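Local coordinates for regulating synaptic membrane exocytosis protein 2 (Rattus norvegicus, PDB 2BWQ), which probably helps organise neurotransmitter release at the presynaptic active zone as a Rab3-interacting protein, and is represented here by its C2A domain, at residues Y42-F47 / K54-T59; M88-L93 / E109-L114. All blocks are in the same frame, centred on the assembly; numbering follows the deposited sequence. Where two conformers were deposited one is given.

Contact 1 and contact 2 lie in one antiparallel sheet of the C2 beta-sandwich, their centres about 10 Å apart. The strand order across that sheet is 56-58, 41-48, 88-95, 105-113. Each contact is therefore an outer strand paired with an inner one. The inner strands 41-48 and 88-95 are neighbours, and backbone bonds such as Lys44 N to Thr92 O, 2.9 Å, probably link the two contacts. Along the chain they come in series: the hairpin of 42-47 / 54-59 closes before that of 88-93 / 109-114 opens. Two hairpins laid side by side thus make up this whole sheet, whose buried face packs on the second sheet of the sandwich.

Contact 1: Y42-F47 / K54-T59; sequences YVKIYF and KNKRRT
The guanidinium of Arg58 lies flat over one face of the Tyr42 ring, the planes only 6° apart and CZ 3.8 Å from the ring centroid. This is a stacked cation-pi pair, with NH2 above the middle of the ring. Trp94 also stacks on Tyr42, and Gln96 OE1 accepts a bond from Arg58 NH2, which helps fix the guanidinium. On one face of the Tyr46 ring lies the aliphatic chain of Lys56. Its CG makes a CH-pi contact 4.2 Å from the centroid, and CD reaches OH. At the edge of the Phe47 ring, near its plane, sits Asn55 OD1; the amide stands almost upright to the ring, and its ND2 bonds to Asp50 O.

Thr59 OG1 sits between the backbone N and carbonyl carbon (chi1 68°). There it takes the nearly straight bond from Val43 N, 2.9 Å, in place of a backbone carbonyl. Ile45 and Arg57 form a hydrogen-bonded pair, with Ile45 N to Arg57 O at 2.8 Å. In its guanidinium plane, Arg57 NH1 ties together the carbonyls of Lys54 and Lys56. Lys44, Lys56 and Arg58 share one face, a basic patch on an antiparallel edge hairpin of the C2 beta-sandwich.

Contact 2: M88-L93 / E109-L114; sequences MLEITL and EILIEL
Leu89 with Ile112 and Ile91 with Ile110 are hydrogen-bonded pairs of two antiparallel strands, whose axes approach to 4.6 Å at 172°. On the face of Met88, Glu90 and Thr92, Leu111 lays CD1 against Glu90 CA and Met88 SD. Its CG is anti to the backbone N (chi1 -172°), which brings CD1 to 3.7 Å from Glu90 CA. The same methyl meets Met88 SD at 3.9 Å. Met88 runs alongside Glu113, with SD 3.8 Å from Glu113 OE2.

Glu109 lies beside Thr92, its CG 4.0 Å from Thr92 CG2. Its extended chain carries OE2 to 3.8 Å from Glu90 CG. The two carboxylates do not touch, but Glu90 OE1 and Glu109 OE2 are 4.8 Å apart, so the like charges may raise the proton affinity of either. With an alanine in place of Glu109, Glu90 CG would probably lose its carboxylate neighbour and Thr92 CG2 would keep only the CB contact.

The other face is apolar. The CD1 methyls of Ile91 and Ile112 touch at 3.9 Å where the two side chains cross. This face packs into the sandwich: Ile91 and Ile110 touch Leu7 of strand 6-14, and Ile110 and Ile112 touch Tyr126 of strand 123-127. Strand 41-48 flanks 88-95 on its other edge, while 105-113 is the outermost strand of the sheet within the chain.

Contact 1: Y42-F47 / K54-T59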
loop_
_atom_site.group_PDB
_atom_site.type_symbol
_atom_site.label_atom_id
_atom_site.label_comp_id
_atom_site.label_asym_id
_atom_site.label_seq_id
_atom_site.Cartn_x
_atom_site.Cartn_y
_atom_site.Cartn_z
ATOM N N TYR A 42 3.835 -9.170 -2.570
ATOM C CA TYR A 42 2.474 -8.766 -2.177
ATOM C C TYR A 42 2.582 -7.560 -1.298
ATOM O O TYR A 42 3.595 -7.312 -0.691
ATOM C CB TYR A 42 1.664 -9.898 -1.532
ATOM C CG TYR A 42 2.188 -10.313 -0.169
ATOM C CD1 TYR A 42 1.670 -9.704 1.013
ATOM C CD2 TYR A 42 3.085 -11.390 -0.050
ATOM C CE1 TYR A 42 2.098 -10.116 2.272
ATOM C CE2 TYR A 42 3.544 -11.776 1.227
ATOM C CZ TYR A 42 2.991 -11.146 2.357
ATOM O OH TYR A 42 3.391 -11.582 3.618
ATOM N N VAL A 43 1.453 -6.851 -1.220
ATOM C CA VAL A 43 1.319 -5.690 -0.347
ATOM C C VAL A 43 0.303 -5.957 0.734
ATOM O O VAL A 43 -0.721 -6.546 0.474
ATOM C CB VAL A 43 0.862 -4.466 -1.162
ATOM C CG1 VAL A 43 0.638 -3.260 -0.257
ATOM C CG2 VAL A 43 1.959 -4.048 -2.145
ATOM N N LYS A 44 0.638 -5.573 1.960
ATOM C CA LYS A 44 -0.268 -5.596 3.125
ATOM C C LYS A 44 -0.541 -4.173 3.548
ATOM O O LYS A 44 0.370 -3.322 3.530
ATOM C CB LYS A 44 0.415 -6.346 4.273
ATOM C CG LYS A 44 -0.463 -6.500 5.478
ATOM C CD LYS A 44 0.115 -7.586 6.431
ATOM C CE LYS A 44 1.465 -7.161 7.011
ATOM N NZ LYS A 44 2.031 -8.200 7.935
ATOM N N ILE A 45 -1.807 -3.921 3.871
ATOM C CA ILE A 45 -2.167 -2.597 4.365
ATOM C C ILE A 45 -2.913 -2.715 5.662
ATOM O O ILE A 45 -3.874 -3.512 5.753
ATOM C CB ILE A 45 -2.969 -1.808 3.371
ATOM C CG1 ILE A 45 -2.194 -1.710 2.050
ATOM C CG2 ILE A 45 -3.254 -0.396 3.936
ATOM C CD1 ILE A 45 -2.638 -0.671 0.903
ATOM N N TYR A 46 -2.501 -1.974 6.669
ATOM C CA TYR A 46 -3.276 -1.749 7.897
ATOM C C TYR A 46 -3.675 -0.305 7.951
ATOM O O TYR A 46 -2.893 0.647 7.750
ATOM C CB TYR A 46 -2.484 -2.058 9.151
ATOM C CG TYR A 46 -2.431 -3.490 9.570
ATOM C CD1 TYR A 46 -3.527 -4.076 10.163
ATOM C CD2 TYR A 46 -1.285 -4.271 9.391
ATOM C CE1 TYR A 46 -3.492 -5.384 10.579
ATOM C CE2 TYR A 46 -1.259 -5.609 9.817
ATOM C CZ TYR A 46 -2.364 -6.126 10.388
ATOM O OH TYR A 46 -2.313 -7.460 10.823
ATOM N N PHE A 47 -4.962 -0.085 8.217
ATOM C CA PHE A 47 -5.506 1.232 8.511
ATOM C C PHE A 47 -5.508 1.341 10.011
ATOM O O PHE A 47 -6.319 0.684 10.678
ATOM C CB PHE A 47 -6.951 1.317 7.956
ATOM C CG PHE A 47 -7.557 2.630 8.077
ATOM C CD1 PHE A 47 -6.868 3.780 7.668
ATOM C CD2 PHE A 47 -8.876 2.734 8.558
ATOM C CE1 PHE A 47 -7.444 4.994 7.712
ATOM C CE2 PHE A 47 -9.499 3.981 8.624
ATOM C CZ PHE A 47 -8.758 5.117 8.185
ATOM N N LYS A 54 -10.077 -6.435 10.801
ATOM C CA LYS A 54 -11.027 -5.543 10.175
ATOM C C LYS A 54 -10.309 -4.456 9.364
ATOM O O LYS A 54 -10.828 -3.937 8.392
ATOM C CB LYS A 54 -11.957 -4.896 11.202
ATOM C CG LYS A 54 -13.118 -4.220 10.551
ATOM C CD LYS A 54 -13.160 -2.716 10.599
ATOM C CE LYS A 54 -14.520 -2.233 10.066
ATOM N NZ LYS A 54 -14.625 -0.758 10.159
ATOM N N ASN A 55 -9.147 -4.055 9.873
ATOM C CA ASN A 55 -8.363 -2.939 9.315
ATOM C C ASN A 55 -7.234 -3.451 8.409
ATOM O O ASN A 55 -6.403 -2.656 7.906
ATOM C CB ASN A 55 -7.857 -2.078 10.465
ATOM C CG ASN A 55 -8.952 -1.192 11.035
ATOM O OD1 ASN A 55 -9.933 -0.915 10.331
ATOM N ND2 ASN A 55 -8.853 -0.803 12.335
ATOM N N LYS A 56 -7.200 -4.736 8.130
ATOM C CA LYS A 56 -6.134 -5.381 7.381
ATOM C C LYS A 56 -6.615 -5.736 5.974
ATOM O O LYS A 56 -7.705 -6.300 5.812
ATOM C CB LYS A 56 -5.621 -6.640 8.113
ATOM C CG LYS A 56 -4.483 -7.301 7.382
ATOM C CD LYS A 56 -3.911 -8.487 8.075
ATOM C CE LYS A 56 -3.007 -9.241 7.142
ATOM N NZ LYS A 56 -3.686 -10.512 6.761
ATOM N N ARG A 57 -5.772 -5.499 4.998
ATOM C CA ARG A 57 -6.017 -5.952 3.612
ATOM C C ARG A 57 -4.722 -6.416 2.994
ATOM O O ARG A 57 -3.630 -5.929 3.384
ATOM C CB ARG A 57 -6.499 -4.766 2.769
ATOM C CG ARG A 57 -7.836 -4.160 3.189
ATOM C CD ARG A 57 -9.076 -5.044 3.054
ATOM N NE ARG A 57 -10.261 -4.252 3.408
ATOM C CZ ARG A 57 -10.655 -4.009 4.614
ATOM N NH1 ARG A 57 -10.047 -4.566 5.663
ATOM N NH2 ARG A 57 -11.707 -3.195 4.786
ATOM N N ARG A 58 -4.812 -7.317 2.002
ATOM C CA ARG A 58 -3.608 -7.774 1.335
ATOM C C ARG A 58 -3.903 -7.952 -0.136
ATOM O O ARG A 58 -4.981 -8.439 -0.483
ATOM C CB ARG A 58 -3.267 -9.177 1.891
ATOM C CG ARG A 58 -2.495 -9.162 3.114
ATOM C CD ARG A 58 -2.085 -10.573 3.579
ATOM N NE ARG A 58 -1.423 -11.367 2.539
ATOM C CZ ARG A 58 -0.479 -12.289 2.793
ATOM N NH1 ARG A 58 -0.058 -12.503 4.053
ATOM N NH2 ARG A 58 0.061 -12.975 1.804
ATOM N N THR A 59 -2.937 -7.600 -0.986
ATOM C CA THR A 59 -3.030 -8.019 -2.398
ATOM C C THR A 59 -2.758 -9.509 -2.541
ATOM O O THR A 59 -2.192 -10.157 -1.658
ATOM C CB THR A 59 -2.039 -7.262 -3.295
ATOM O OG1 THR A 59 -0.702 -7.659 -2.963
ATOM C CG2 THR A 59 -2.156 -5.723 -3.186
#

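Contact 2: M88-L93 / E109-L114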
loop_
_atom_site.group_PDB
_atom_site.type_symbol
_atom_site.label_atom_id
_atom_site.label_comp_id
_atom_site.label_asym_id
_atom_site.label_seq_id
_atom_site.Cartn_x
_atom_site.Cartn_y
_atom_site.Cartn_z
ATOM N N MET A 88 -3.734 6.474 10.022
ATOM C CA MET A 88 -2.661 6.328 9.049
ATOM C C MET A 88 -2.740 5.008 8.347
ATOM O O MET A 88 -3.299 4.044 8.883
ATOM C CB MET A 88 -1.278 6.475 9.692
ATOM C CG MET A 88 -0.945 5.405 10.661
ATOM S SD MET A 88 0.472 5.948 11.650
ATOM C CE MET A 88 0.754 4.419 12.603
ATOM N N LEU A 89 -2.218 4.961 7.139
ATOM C CA LEU A 89 -2.128 3.720 6.395
ATOM C C LEU A 89 -0.729 3.187 6.432
ATOM O O LEU A 89 0.215 3.870 6.021
ATOM C CB LEU A 89 -2.490 3.982 4.906
ATOM C CG LEU A 89 -3.949 4.319 4.663
ATOM C CD1 LEU A 89 -4.076 4.909 3.236
ATOM C CD2 LEU A 89 -4.839 3.083 4.736
ATOM N N GLU A 90 -0.556 1.989 6.997
ATOM C CA GLU A 90 0.745 1.308 7.009
ATOM C C GLU A 90 0.765 0.311 5.870
ATOM O O GLU A 90 0.037 -0.683 5.854
ATOM C CB GLU A 90 0.928 0.589 8.363
ATOM C CG GLU A 90 2.233 -0.208 8.434
ATOM C CD GLU A 90 2.098 -1.334 9.423
ATOM O OE1 GLU A 90 2.223 -1.069 10.602
ATOM O OE2 GLU A 90 1.942 -2.506 8.987
ATOM N N ILE A 91 1.558 0.632 4.867
ATOM C CA ILE A 91 1.634 -0.130 3.607
ATOM C C ILE A 91 2.982 -0.798 3.531
ATOM O O ILE A 91 3.995 -0.129 3.578
ATOM C CB ILE A 91 1.412 0.833 2.418
ATOM C CG1 ILE A 91 0.041 1.501 2.593
ATOM C CG2 ILE A 91 1.538 0.058 1.083
ATOM C CD1 ILE A 91 -0.098 2.813 1.679
ATOM N N THR A 92 2.996 -2.121 3.494
ATOM C CA THR A 92 4.256 -2.880 3.486
ATOM C C THR A 92 4.282 -3.815 2.326
ATOM O O THR A 92 3.261 -4.402 1.945
ATOM C CB THR A 92 4.491 -3.625 4.831
ATOM O OG1 THR A 92 3.369 -4.470 5.131
ATOM C CG2 THR A 92 4.689 -2.606 5.946
ATOM N N LEU A 93 5.495 -3.993 1.755
ATOM C CA LEU A 93 5.699 -4.876 0.608
ATOM C C LEU A 93 6.564 -6.048 1.095
ATOM O O LEU A 93 7.512 -5.855 1.847
ATOM C CB LEU A 93 6.441 -4.082 -0.470
ATOM C CG LEU A 93 6.705 -4.913 -1.743
ATOM C CD1 LEU A 93 5.429 -5.204 -2.525
ATOM C CD2 LEU A 93 7.741 -4.208 -2.586
ATOM N N GLU A 109 8.361 -0.143 3.531
ATOM C CA GLU A 109 7.143 0.381 4.130
ATOM C C GLU A 109 6.900 1.779 3.615
ATOM O O GLU A 109 7.853 2.563 3.435
ATOM C CB GLU A 109 7.312 0.425 5.696
ATOM C CG GLU A 109 6.099 1.064 6.414
ATOM C CD GLU A 109 6.136 0.904 7.874
ATOM O OE1 GLU A 109 6.775 -0.019 8.325
ATOM O OE2 GLU A 109 5.497 1.723 8.516
ATOM N N ILE A 110 5.641 2.092 3.386
ATOM C CA ILE A 110 5.192 3.463 3.159
ATOM C C ILE A 110 4.122 3.734 4.223
ATOM O O ILE A 110 3.188 2.960 4.392
ATOM C CB ILE A 110 4.564 3.537 1.744
ATOM C CG1 ILE A 110 5.645 3.286 0.685
ATOM C CG2 ILE A 110 3.810 4.869 1.508
ATOM C CD1 ILE A 110 5.047 2.671 -0.562
ATOM N N LEU A 111 4.253 4.792 4.977
ATOM C CA LEU A 111 3.334 5.108 6.107
ATOM C C LEU A 111 2.689 6.447 5.773
ATOM O O LEU A 111 3.408 7.474 5.734
ATOM C CB LEU A 111 4.108 5.165 7.443
ATOM C CG LEU A 111 3.259 5.292 8.669
ATOM C CD1 LEU A 111 2.342 4.059 8.854
ATOM C CD2 LEU A 111 4.235 5.407 9.874
ATOM N N ILE A 112 1.389 6.451 5.517
ATOM C CA ILE A 112 0.730 7.684 5.041
ATOM C C ILE A 112 -0.204 8.171 6.115
ATOM O O ILE A 112 -1.210 7.527 6.414
ATOM C CB ILE A 112 -0.031 7.403 3.724
ATOM C CG1 ILE A 112 0.938 6.984 2.617
ATOM C CG2 ILE A 112 -0.851 8.673 3.286
ATOM C CD1 ILE A 112 0.229 6.637 1.319
ATOM N N GLU A 113 0.084 9.300 6.698
ATOM C CA GLU A 113 -0.828 9.984 7.637
ATOM C C GLU A 113 -2.046 10.513 6.880
ATOM O O GLU A 113 -1.858 11.239 5.875
ATOM C CB GLU A 113 -0.116 11.154 8.350
ATOM C CG GLU A 113 0.971 10.645 9.298
ATOM C CD GLU A 113 0.428 10.131 10.587
ATOM O OE1 GLU A 113 -0.779 10.153 10.870
ATOM O OE2 GLU A 113 1.276 9.655 11.361
ATOM N N LEU A 114 -3.257 10.177 7.314
ATOM C CA LEU A 114 -4.434 10.633 6.567
ATOM C C LEU A 114 -4.544 12.141 6.479
ATOM O O LEU A 114 -4.999 12.634 5.432
ATOM C CB LEU A 114 -5.737 10.059 7.131
ATOM C CG LEU A 114 -6.210 8.760 6.474
ATOM C CD1 LEU A 114 -6.623 9.117 5.022
ATOM C CD2 LEU A 114 -5.155 7.668 6.504
#